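Local coordinates for maintenance of ploidy protein MOB1 (Saccharomyces cerevisiae, PDB 2HJN), which activates the Dbf2 protein kinase by binding it, so that Cdc15 can phosphorylate it in late anaphase within the mitotic exit network, at residues A[115-120]-A[223-228]; A[134-139]-A[178-183]; A[140-145]-A[171-176]. All blocks are in the same frame, centred on the assembly; numbering follows the deposited sequence.

Interaction 1: residues A[115-120]-A[223-228]; sequences YEYLWA and FGPLLE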
loop_
_atom_site.group_PDB
_atom_site.type_symbol
_atom_site.label_atom_id
_atom_site.label_comp_id
_atom_site.label_asym_id
_atom_site.label_seq_id
_atom_site.Cartn_x
_atom_site.Cartn_y
_atom_site.Cartn_z
ATOM N N TYR A 115 3.614 20.407 17.116
ATOM C CA TYR A 115 2.778 20.849 16.001
ATOM C C TYR A 115 1.434 20.156 16.010
ATOM O O TYR A 115 1.384 18.934 15.958
ATOM C CB TYR A 115 3.449 20.553 14.653
ATOM C CG TYR A 115 4.727 21.323 14.459
ATOM C CD1 TYR A 115 5.926 20.865 14.979
ATOM C CD2 TYR A 115 4.726 22.536 13.777
ATOM C CE1 TYR A 115 7.115 21.602 14.824
ATOM C CE2 TYR A 115 5.897 23.285 13.629
ATOM C CZ TYR A 115 7.072 22.814 14.138
ATOM O OH TYR A 115 8.212 23.578 13.951
ATOM N N GLU A 116 0.365 20.942 16.067
ATOM C CA GLU A 116 -1.011 20.436 15.892
ATOM C C GLU A 116 -1.631 21.116 14.657
ATOM O O GLU A 116 -1.501 22.351 14.500
ATOM C CB GLU A 116 -1.860 20.645 17.169
ATOM C CG GLU A 116 -3.295 20.262 16.889
ATOM C CD GLU A 116 -4.220 20.168 18.065
ATOM O OE1 GLU A 116 -3.882 20.654 19.176
ATOM O OE2 GLU A 116 -5.336 19.626 17.838
ATOM N N TYR A 117 -2.248 20.344 13.762
ATOM C CA TYR A 117 -2.916 20.916 12.583
ATOM C C TYR A 117 -4.420 20.870 12.698
ATOM O O TYR A 117 -4.964 19.881 13.132
ATOM C CB TYR A 117 -2.473 20.220 11.274
ATOM C CG TYR A 117 -0.973 20.199 11.124
ATOM C CD1 TYR A 117 -0.259 19.034 11.303
ATOM C CD2 TYR A 117 -0.269 21.375 10.844
ATOM C CE1 TYR A 117 1.164 19.043 11.170
ATOM C CE2 TYR A 117 1.089 21.384 10.685
ATOM C CZ TYR A 117 1.803 20.236 10.865
ATOM O OH TYR A 117 3.174 20.266 10.736
ATOM N N LEU A 118 -5.081 21.943 12.282
ATOM C CA LEU A 118 -6.503 22.155 12.533
ATOM C C LEU A 118 -7.287 22.183 11.230
ATOM O O LEU A 118 -6.706 22.458 10.164
ATOM C CB LEU A 118 -6.705 23.484 13.302
ATOM C CG LEU A 118 -5.859 23.800 14.518
ATOM C CD1 LEU A 118 -6.077 25.266 15.008
ATOM C CD2 LEU A 118 -6.107 22.852 15.656
ATOM N N TRP A 119 -8.591 21.863 11.297
ATOM C CA TRP A 119 -9.472 21.847 10.092
ATOM C C TRP A 119 -10.674 22.763 10.283
ATOM O O TRP A 119 -11.359 22.676 11.294
ATOM C CB TRP A 119 -9.996 20.416 9.784
ATOM C CG TRP A 119 -10.689 20.254 8.424
ATOM C CD1 TRP A 119 -12.034 20.088 8.184
ATOM C CD2 TRP A 119 -10.061 20.304 7.144
ATOM N NE1 TRP A 119 -12.257 19.999 6.837
ATOM C CE2 TRP A 119 -11.067 20.147 6.176
ATOM C CE3 TRP A 119 -8.723 20.460 6.723
ATOM C CZ2 TRP A 119 -10.791 20.138 4.809
ATOM C CZ3 TRP A 119 -8.441 20.460 5.359
ATOM C CH2 TRP A 119 -9.471 20.298 4.416
ATOM N N ALA A 120 -10.922 23.621 9.293
ATOM C CA ALA A 120 -12.188 24.365 9.217
ATOM C C ALA A 120 -13.213 23.597 8.399
ATOM O O ALA A 120 -13.007 23.296 7.202
ATOM C CB ALA A 120 -11.983 25.717 8.642
ATOM N N PHE A 223 7.622 23.063 5.966
ATOM C CA PHE A 223 8.060 21.736 6.400
ATOM C C PHE A 223 7.969 21.402 7.896
ATOM O O PHE A 223 8.163 20.257 8.264
ATOM C CB PHE A 223 9.504 21.487 5.969
ATOM C CG PHE A 223 9.757 21.695 4.513
ATOM C CD1 PHE A 223 10.953 22.273 4.090
ATOM C CD2 PHE A 223 8.825 21.309 3.560
ATOM C CE1 PHE A 223 11.206 22.461 2.743
ATOM C CE2 PHE A 223 9.078 21.504 2.189
ATOM C CZ PHE A 223 10.268 22.078 1.793
ATOM N N GLY A 224 7.698 22.398 8.727
ATOM C CA GLY A 224 7.499 22.259 10.187
ATOM C C GLY A 224 8.523 21.373 10.871
ATOM O O GLY A 224 9.718 21.667 10.846
ATOM N N PRO A 225 8.069 20.229 11.430
ATOM C CA PRO A 225 8.984 19.339 12.139
ATOM C C PRO A 225 9.881 18.505 11.216
ATOM O O PRO A 225 10.879 17.940 11.699
ATOM C CB PRO A 225 8.026 18.419 12.926
ATOM C CG PRO A 225 6.836 18.309 11.997
ATOM C CD PRO A 225 6.684 19.708 11.435
ATOM N N LEU A 226 9.549 18.403 9.924
ATOM C CA LEU A 226 10.348 17.570 9.030
ATOM C C LEU A 226 11.547 18.319 8.340
ATOM O O LEU A 226 12.205 17.760 7.479
ATOM C CB LEU A 226 9.471 16.793 8.016
ATOM C CG LEU A 226 8.456 15.719 8.493
ATOM C CD1 LEU A 226 7.871 14.972 7.297
ATOM C CD2 LEU A 226 9.096 14.722 9.482
ATOM N N LEU A 227 11.816 19.560 8.734
ATOM C CA LEU A 227 12.920 20.331 8.106
ATOM C C LEU A 227 14.237 19.584 7.965
ATOM O O LEU A 227 14.807 19.619 6.895
ATOM C CB LEU A 227 13.160 21.696 8.778
ATOM C CG LEU A 227 14.211 22.493 7.989
ATOM C CD1 LEU A 227 13.654 22.877 6.601
ATOM C CD2 LEU A 227 14.724 23.692 8.744
ATOM N N GLU A 228 14.707 18.898 9.024
ATOM C CA GLU A 228 15.963 18.111 8.973
ATOM C C GLU A 228 15.851 16.935 8.035
ATOM O O GLU A 228 16.798 16.590 7.305
ATOM C CB GLU A 228 16.374 17.576 10.375
ATOM C CG GLU A 228 17.715 16.776 10.370
ATOM C CD GLU A 228 18.183 16.326 11.754
ATOM O OE1 GLU A 228 17.449 16.546 12.740
ATOM O OE2 GLU A 228 19.290 15.735 11.877
#
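The backbones stay well apart where strand residue Y115 faces P225, with 7.5 Å between the CA of Y115 and the CA of P225. The side chains of Y115 and Y117 bridge that distance. P225 lies on a face of the Y115 ring. Its CD sits over the ring centre, 3.8 Å from the centroid and 10° off the ring normal, which makes a CH-pi contact. P225 CB reaches the CD1-CE1 side of the same ring, 3.8 Å from Y115 CE1. Farther out, Y115 OH passes G224 C at 3.8 Å. Y117 and P225 point toward each other, and Y117 OH touches P225 CD at 3.6 Å. G224 has a positive phi of 45°, just before the chain runs on to L226, the N-cap of helix 227-233. A111 also touches both Y117 and P225, and T6 of strand 4-6 touches Y115. The contact thus joins the small two-stranded sheet to the 3-10 turn that leads into helix 227-233. It rests on van der Waals and CH-pi contact with the proline, whose CD, next to the ring nitrogen, is a slightly polarised carbon suited to an aromatic face.

Interaction 2: residues A[134-139]-A[178-183]; sequences KYVECL and FRVYAH. With ZN (zinc ion), chain B; SO4 (sulfate ion), chain C.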
loop_
_atom_site.group_PDB
_atom_site.type_symbol
_atom_site.label_atom_id
_atom_site.label_comp_id
_atom_site.label_asym_id
_atom_site.label_seq_id
_atom_site.Cartn_x
_atom_site.Cartn_y
_atom_site.Cartn_z
ATOM N N LYS A 134 -9.961 11.653 11.173
ATOM C CA LYS A 134 -10.979 12.593 10.735
ATOM C C LYS A 134 -10.390 13.702 9.887
ATOM O O LYS A 134 -10.956 14.030 8.859
ATOM C CB LYS A 134 -11.752 13.209 11.932
ATOM C CG LYS A 134 -12.875 14.191 11.514
ATOM C CD LYS A 134 -14.074 13.329 11.057
ATOM C CE LYS A 134 -15.335 14.107 10.896
ATOM N NZ LYS A 134 -16.440 13.112 10.789
ATOM N N TYR A 135 -9.274 14.276 10.348
ATOM C CA TYR A 135 -8.495 15.263 9.632
ATOM C C TYR A 135 -8.116 14.771 8.205
ATOM O O TYR A 135 -8.399 15.431 7.197
ATOM C CB TYR A 135 -7.206 15.594 10.414
ATOM C CG TYR A 135 -6.425 16.709 9.730
ATOM C CD1 TYR A 135 -5.686 16.437 8.580
ATOM C CD2 TYR A 135 -6.488 18.025 10.169
ATOM C CE1 TYR A 135 -4.998 17.398 7.919
ATOM C CE2 TYR A 135 -5.778 19.027 9.500
ATOM C CZ TYR A 135 -5.047 18.687 8.359
ATOM O OH TYR A 135 -4.330 19.609 7.624
ATOM N N VAL A 136 -7.509 13.587 8.157
ATOM C CA VAL A 136 -6.986 13.029 6.900
ATOM C C VAL A 136 -8.122 12.749 5.908
ATOM O O VAL A 136 -8.082 13.189 4.749
ATOM C CB VAL A 136 -6.077 11.787 7.164
ATOM C CG1 VAL A 136 -5.572 11.144 5.804
ATOM C CG2 VAL A 136 -4.886 12.217 7.988
ATOM N N GLU A 137 -9.187 12.140 6.418
ATOM C CA GLU A 137 -10.390 11.935 5.645
ATOM C C GLU A 137 -10.927 13.211 5.013
ATOM O O GLU A 137 -11.154 13.247 3.803
ATOM C CB GLU A 137 -11.464 11.223 6.510
ATOM C CG GLU A 137 -12.795 10.953 5.809
ATOM C CD GLU A 137 -12.752 9.809 4.810
ATOM O OE1 GLU A 137 -12.031 8.849 5.078
ATOM O OE2 GLU A 137 -13.467 9.840 3.768
ATOM N N CYS A 138 -11.187 14.242 5.834
ATOM C CA CYS A 138 -11.709 15.537 5.373
ATOM C C CYS A 138 -10.781 16.179 4.334
ATOM O O CYS A 138 -11.246 16.715 3.310
ATOM C CB CYS A 138 -11.829 16.486 6.583
ATOM S SG CYS A 138 -13.233 16.104 7.727
ATOM N N LEU A 139 -9.475 16.195 4.631
ATOM C CA LEU A 139 -8.493 16.804 3.755
ATOM C C LEU A 139 -8.445 16.114 2.416
ATOM O O LEU A 139 -8.453 16.800 1.392
ATOM C CB LEU A 139 -7.068 16.819 4.341
ATOM C CG LEU A 139 -5.839 17.331 3.575
ATOM C CD1 LEU A 139 -4.690 17.626 4.553
ATOM C CD2 LEU A 139 -5.247 16.336 2.643
ATOM N N PHE A 178 1.391 17.893 2.590
ATOM C CA PHE A 178 2.601 17.785 3.461
ATOM C C PHE A 178 2.279 17.398 4.887
ATOM O O PHE A 178 2.965 16.560 5.415
ATOM C CB PHE A 178 3.498 19.058 3.451
ATOM C CG PHE A 178 4.839 18.871 4.184
ATOM C CD1 PHE A 178 6.019 18.624 3.472
ATOM C CD2 PHE A 178 4.905 18.977 5.580
ATOM C CE1 PHE A 178 7.232 18.440 4.133
ATOM C CE2 PHE A 178 6.129 18.758 6.277
ATOM C CZ PHE A 178 7.277 18.493 5.549
ATOM N N ARG A 179 1.258 18.016 5.509
ATOM C CA ARG A 179 0.819 17.677 6.879
ATOM C C ARG A 179 0.498 16.165 7.053
ATOM O O ARG A 179 0.626 15.640 8.152
ATOM C CB ARG A 179 -0.444 18.500 7.262
ATOM C CG ARG A 179 -0.144 20.042 7.307
ATOM C CD ARG A 179 -1.303 21.007 7.485
ATOM N NE ARG A 179 -0.758 22.339 7.227
ATOM C CZ ARG A 179 -1.420 23.370 6.729
ATOM N NH1 ARG A 179 -2.694 23.260 6.435
ATOM N NH2 ARG A 179 -0.783 24.537 6.540
ATOM N N VAL A 180 0.036 15.506 5.978
ATOM C CA VAL A 180 -0.245 14.034 6.010
ATOM C C VAL A 180 1.069 13.275 6.086
ATOM O O VAL A 180 1.205 12.345 6.895
ATOM C CB VAL A 180 -1.078 13.562 4.789
ATOM C CG1 VAL A 180 -1.390 12.057 4.922
ATOM C CG2 VAL A 180 -2.411 14.405 4.670
ATOM N N TYR A 181 2.051 13.665 5.277
ATOM C CA TYR A 181 3.402 13.054 5.410
ATOM C C TYR A 181 3.941 13.252 6.824
ATOM O O TYR A 181 4.532 12.317 7.400
ATOM C CB TYR A 181 4.429 13.685 4.439
ATOM C CG TYR A 181 4.427 13.138 3.028
ATOM C CD1 TYR A 181 4.794 11.823 2.758
ATOM C CD2 TYR A 181 4.096 13.971 1.955
ATOM C CE1 TYR A 181 4.807 11.357 1.434
ATOM C CE2 TYR A 181 4.108 13.524 0.672
ATOM C CZ TYR A 181 4.470 12.222 0.412
ATOM O OH TYR A 181 4.496 11.850 -0.884
ATOM N N ALA A 182 3.716 14.445 7.382
ATOM C CA ALA A 182 4.250 14.737 8.731
ATOM C C ALA A 182 3.655 13.794 9.789
ATOM O O ALA A 182 4.374 13.289 10.683
ATOM C CB ALA A 182 4.048 16.227 9.127
ATOM N N HIS A 183 2.342 13.568 9.727
ATOM C CA HIS A 183 1.710 12.638 10.693
ATOM C C HIS A 183 2.249 11.189 10.550
ATOM O O HIS A 183 2.456 10.483 11.557
ATOM C CB HIS A 183 0.168 12.665 10.578
ATOM C CG HIS A 183 -0.506 11.842 11.630
ATOM N ND1 HIS A 183 -0.443 12.153 12.974
ATOM C CD2 HIS A 183 -1.120 10.636 11.547
ATOM C CE1 HIS A 183 -1.025 11.192 13.670
ATOM N NE2 HIS A 183 -1.442 10.258 12.827
HETATM ZN ZN ZN B . -2.381 8.461 13.505
HETATM S S SO4 C . -3.731 26.560 4.614
HETATM O O1 SO4 C . -3.469 26.626 3.171
HETATM O O2 SO4 C . -2.438 26.792 5.282
HETATM O O3 SO4 C . -4.793 27.462 5.029
HETATM O O4 SO4 C . -4.231 25.275 5.068
#
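Two antiparallel helices of the Mob1/phocein fold, 132-147 and 165-187, pack here beside the zinc site. Their short segments run at 153° to each other, with axes 11.0 Å apart. Y135, V136 and L139 come from one helix, R179 and V180 from the other. V180 lies between V136 and L139. Its CG2 touches L139 CD1 at 3.9 Å, and its CG1 faces V136 CG1 more loosely at 4.4 Å. Y94 of helix 75-97 touches both V136 and V180. Y135 reaches over to the arginine. With CG anti to the backbone N (chi1 -176°), its ring crosses the R179 side chain at about a right angle, and Y135 OH comes 3.3 Å from R179 CD. The tyrosine therefore meets the aliphatic part of the arginine. Y117 touches both of these side chains. R179 is extended from CG to NE, which carries its guanidinium out to a sulfate ion, probably from the crystallisation liquor. The sulfate sulfur lies at the guanidinium edge, in its plane. R179 NH1 binds sulfate O4 at 2.9 Å and R179 NH2 binds sulfate O2 at 3.1 Å. Both hydrogen bonds are nearly straight. One turn on from R179, H183 turns to the metal. C101, C106 and H188 complete the site, and I110 O accepts a hydrogen bond from H183 ND1, which fixes the imidazole. H183 NE2 binds the zinc ion at 2.1 Å.

Interaction 3: residues A[140-145]-A[171-176]; sequences MRWCQD and QPILRR. With SO4 (sulfate ion), chain C.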
loop_
_atom_site.group_PDB
_atom_site.type_symbol
_atom_site.label_atom_id
_atom_site.label_comp_id
_atom_site.label_asym_id
_atom_site.label_seq_id
_atom_site.Cartn_x
_atom_site.Cartn_y
_atom_site.Cartn_z
HETATM N N MSE A 140 -8.325 14.787 2.415
HETATM C CA MSE A 140 -8.205 14.018 1.147
HETATM C C MSE A 140 -9.476 14.128 0.318
HETATM O O MSE A 140 -9.392 14.302 -0.888
HETATM C CB MSE A 140 -7.907 12.551 1.417
HETATM C CG MSE A 140 -6.568 12.332 2.125
HETATM SE SE MSE A 140 -4.948 12.898 1.087
HETATM C CE MSE A 140 -4.698 11.145 0.274
ATOM N N ARG A 141 -10.653 14.016 0.942
ATOM C CA ARG A 141 -11.938 14.224 0.224
ATOM C C ARG A 141 -12.039 15.664 -0.322
ATOM O O ARG A 141 -12.591 15.872 -1.378
ATOM C CB ARG A 141 -13.182 13.940 1.112
ATOM C CG ARG A 141 -13.493 12.433 1.473
ATOM C CD ARG A 141 -13.403 11.383 0.323
ATOM N NE ARG A 141 -12.030 11.024 -0.099
ATOM C CZ ARG A 141 -11.183 10.239 0.549
ATOM N NH1 ARG A 141 -11.471 9.696 1.723
ATOM N NH2 ARG A 141 -9.995 10.010 0.018
ATOM N N TRP A 142 -11.521 16.639 0.417
ATOM C CA TRP A 142 -11.449 18.041 -0.095
ATOM C C TRP A 142 -10.535 18.143 -1.354
ATOM O O TRP A 142 -10.867 18.850 -2.343
ATOM C CB TRP A 142 -11.016 19.036 1.010
ATOM C CG TRP A 142 -10.839 20.449 0.486
ATOM C CD1 TRP A 142 -11.791 21.423 0.360
ATOM C CD2 TRP A 142 -9.626 20.999 0.007
ATOM N NE1 TRP A 142 -11.223 22.583 -0.150
ATOM C CE2 TRP A 142 -9.893 22.339 -0.393
ATOM C CE3 TRP A 142 -8.313 20.510 -0.080
ATOM C CZ2 TRP A 142 -8.908 23.166 -0.929
ATOM C CZ3 TRP A 142 -7.327 21.344 -0.656
ATOM C CH2 TRP A 142 -7.627 22.661 -1.034
ATOM N N CYS A 143 -9.393 17.443 -1.332
ATOM C CA CYS A 143 -8.516 17.443 -2.517
ATOM C C CYS A 143 -9.226 16.882 -3.759
ATOM O O CYS A 143 -9.100 17.453 -4.848
ATOM C CB CYS A 143 -7.201 16.678 -2.253
ATOM S SG CYS A 143 -6.109 17.488 -1.089
ATOM N N GLN A 144 -9.910 15.746 -3.599
ATOM C CA GLN A 144 -10.686 15.139 -4.685
ATOM C C GLN A 144 -11.771 16.072 -5.222
ATOM O O GLN A 144 -11.982 16.131 -6.429
ATOM C CB GLN A 144 -11.307 13.780 -4.272
ATOM C CG GLN A 144 -10.264 12.710 -3.974
ATOM C CD GLN A 144 -10.874 11.362 -3.799
ATOM O OE1 GLN A 144 -11.531 11.106 -2.778
ATOM N NE2 GLN A 144 -10.705 10.479 -4.815
ATOM N N ASP A 145 -12.468 16.779 -4.331
ATOM C CA ASP A 145 -13.411 17.795 -4.759
ATOM C C ASP A 145 -12.754 18.901 -5.585
ATOM O O ASP A 145 -13.374 19.393 -6.525
ATOM C CB ASP A 145 -14.230 18.384 -3.588
ATOM C CG ASP A 145 -15.162 17.353 -2.927
ATOM O OD1 ASP A 145 -15.550 16.333 -3.564
ATOM O OD2 ASP A 145 -15.511 17.578 -1.750
ATOM N N GLN A 171 -0.722 25.524 -4.621
ATOM C CA GLN A 171 0.014 25.742 -3.350
ATOM C C GLN A 171 -0.674 25.357 -2.056
ATOM O O GLN A 171 -0.044 24.736 -1.182
ATOM C CB GLN A 171 0.616 27.161 -3.256
ATOM C CG GLN A 171 1.978 27.210 -3.878
ATOM C CD GLN A 171 2.556 28.599 -3.931
ATOM O OE1 GLN A 171 3.372 28.958 -3.079
ATOM N NE2 GLN A 171 2.132 29.405 -4.920
ATOM N N PRO A 172 -1.970 25.724 -1.910
ATOM C CA PRO A 172 -2.773 25.260 -0.768
ATOM C C PRO A 172 -2.874 23.711 -0.703
ATOM O O PRO A 172 -2.702 23.136 0.378
ATOM C CB PRO A 172 -4.128 25.918 -1.017
ATOM C CG PRO A 172 -3.744 27.243 -1.891
ATOM C CD PRO A 172 -2.708 26.681 -2.780
ATOM N N ILE A 173 -3.083 23.058 -1.847
ATOM C CA ILE A 173 -3.132 21.602 -1.894
ATOM C C ILE A 173 -1.807 20.948 -1.443
ATOM O O ILE A 173 -1.832 20.025 -0.628
ATOM C CB ILE A 173 -3.532 21.050 -3.320
ATOM C CG1 ILE A 173 -4.998 21.385 -3.666
ATOM C CG2 ILE A 173 -3.411 19.507 -3.344
ATOM C CD1 ILE A 173 -5.299 21.175 -5.234
ATOM N N LEU A 174 -0.672 21.398 -1.986
ATOM C CA LEU A 174 0.663 20.917 -1.554
ATOM C C LEU A 174 0.936 21.171 -0.071
ATOM O O LEU A 174 1.395 20.257 0.635
ATOM C CB LEU A 174 1.795 21.491 -2.448
ATOM C CG LEU A 174 2.125 20.796 -3.775
ATOM C CD1 LEU A 174 1.058 19.899 -4.362
ATOM C CD2 LEU A 174 2.721 21.688 -4.849
ATOM N N ARG A 175 0.600 22.380 0.431
ATOM C CA ARG A 175 0.782 22.692 1.859
ATOM C C ARG A 175 0.010 21.702 2.770
ATOM O O ARG A 175 0.521 21.192 3.790
ATOM C CB ARG A 175 0.329 24.136 2.173
ATOM C CG ARG A 175 1.305 25.226 1.882
ATOM C CD ARG A 175 0.839 26.589 2.550
ATOM N NE ARG A 175 -0.589 26.959 2.399
ATOM C CZ ARG A 175 -1.075 27.774 1.453
ATOM N NH1 ARG A 175 -0.286 28.294 0.510
ATOM N NH2 ARG A 175 -2.360 28.060 1.431
ATOM N N ARG A 176 -1.238 21.429 2.407
ATOM C CA ARG A 176 -2.044 20.431 3.150
ATOM C C ARG A 176 -1.565 18.959 3.039
ATOM O O ARG A 176 -1.482 18.237 4.056
ATOM C CB ARG A 176 -3.505 20.608 2.763
ATOM C CG ARG A 176 -3.979 22.047 3.121
ATOM C CD ARG A 176 -5.424 22.313 2.711
ATOM N NE ARG A 176 -5.753 23.730 2.743
ATOM C CZ ARG A 176 -6.995 24.213 2.695
ATOM N NH1 ARG A 176 -8.055 23.387 2.630
ATOM N NH2 ARG A 176 -7.183 25.531 2.693
HETATM S S SO4 C . -3.731 26.560 4.614
HETATM O O1 SO4 C . -3.469 26.626 3.171
HETATM O O2 SO4 C . -2.438 26.792 5.282
HETATM O O3 SO4 C . -4.793 27.462 5.029
HETATM O O4 SO4 C . -4.231 25.275 5.068
#
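The W142 indole and the R176 guanidinium lie nearly flat on each other, with planes 25° apart and centres 4.3 Å apart. R176 NH1 sits over one face of the indole, 3.7 Å from W142 CZ2. W142 CH2 in turn lies over a face of the guanidinium. R176 CZ is 19° off the normal of the six-membered ring, which makes this a cation-pi stack. Sulfate O1 lies in the plane of the R176 guanidinium, at its edge. A chi1 of 176° swings the indole of W142 across to the other helix. At the rim of the same indole, I173 CG1 packs against W142 CZ3 at 3.8 Å. I173 CG2 meets C143 SG at 4.1 Å, and C83 of helix 75-97 also touches I173. R176 is extended from CG to NE, and its NE makes a weak bond to sulfate O4 at 3.2 Å. R175 bends at chi3 and presents its edge to the same ion. Its NH2 is modelled 2.5 Å from sulfate O1, unusually short, so that detail is doubtful. Apolar packing and a cation-pi stack thus join helices 132-147 and 165-187. The indole face probably offsets part of the R176 charge. The sulfate probably balances much of the charge of the arginines around it.

Overall arrangement
Interactions 2 and 3 are successive parts of one antiparallel helix pair, 132-147 with 165-187, and their centres are 10 Å apart. They share the sulfate ion. Interaction 1 adds strand 115-117 and the turn before helix 227-233. Its centre lies 10 Å from interaction 2 and 15 Å from interaction 3. Along the chain the contacts are nested: interaction 3 lies inside the loop closed by interaction 2, which lies inside that of interaction 1. W119 links all three, packing on C138, W142 and R176. Interaction 2 holds H183, one of the four zinc ligands. Together the contacts hold strand 115-117, the two long helices and the turn before helix 227-233 in one compact unit.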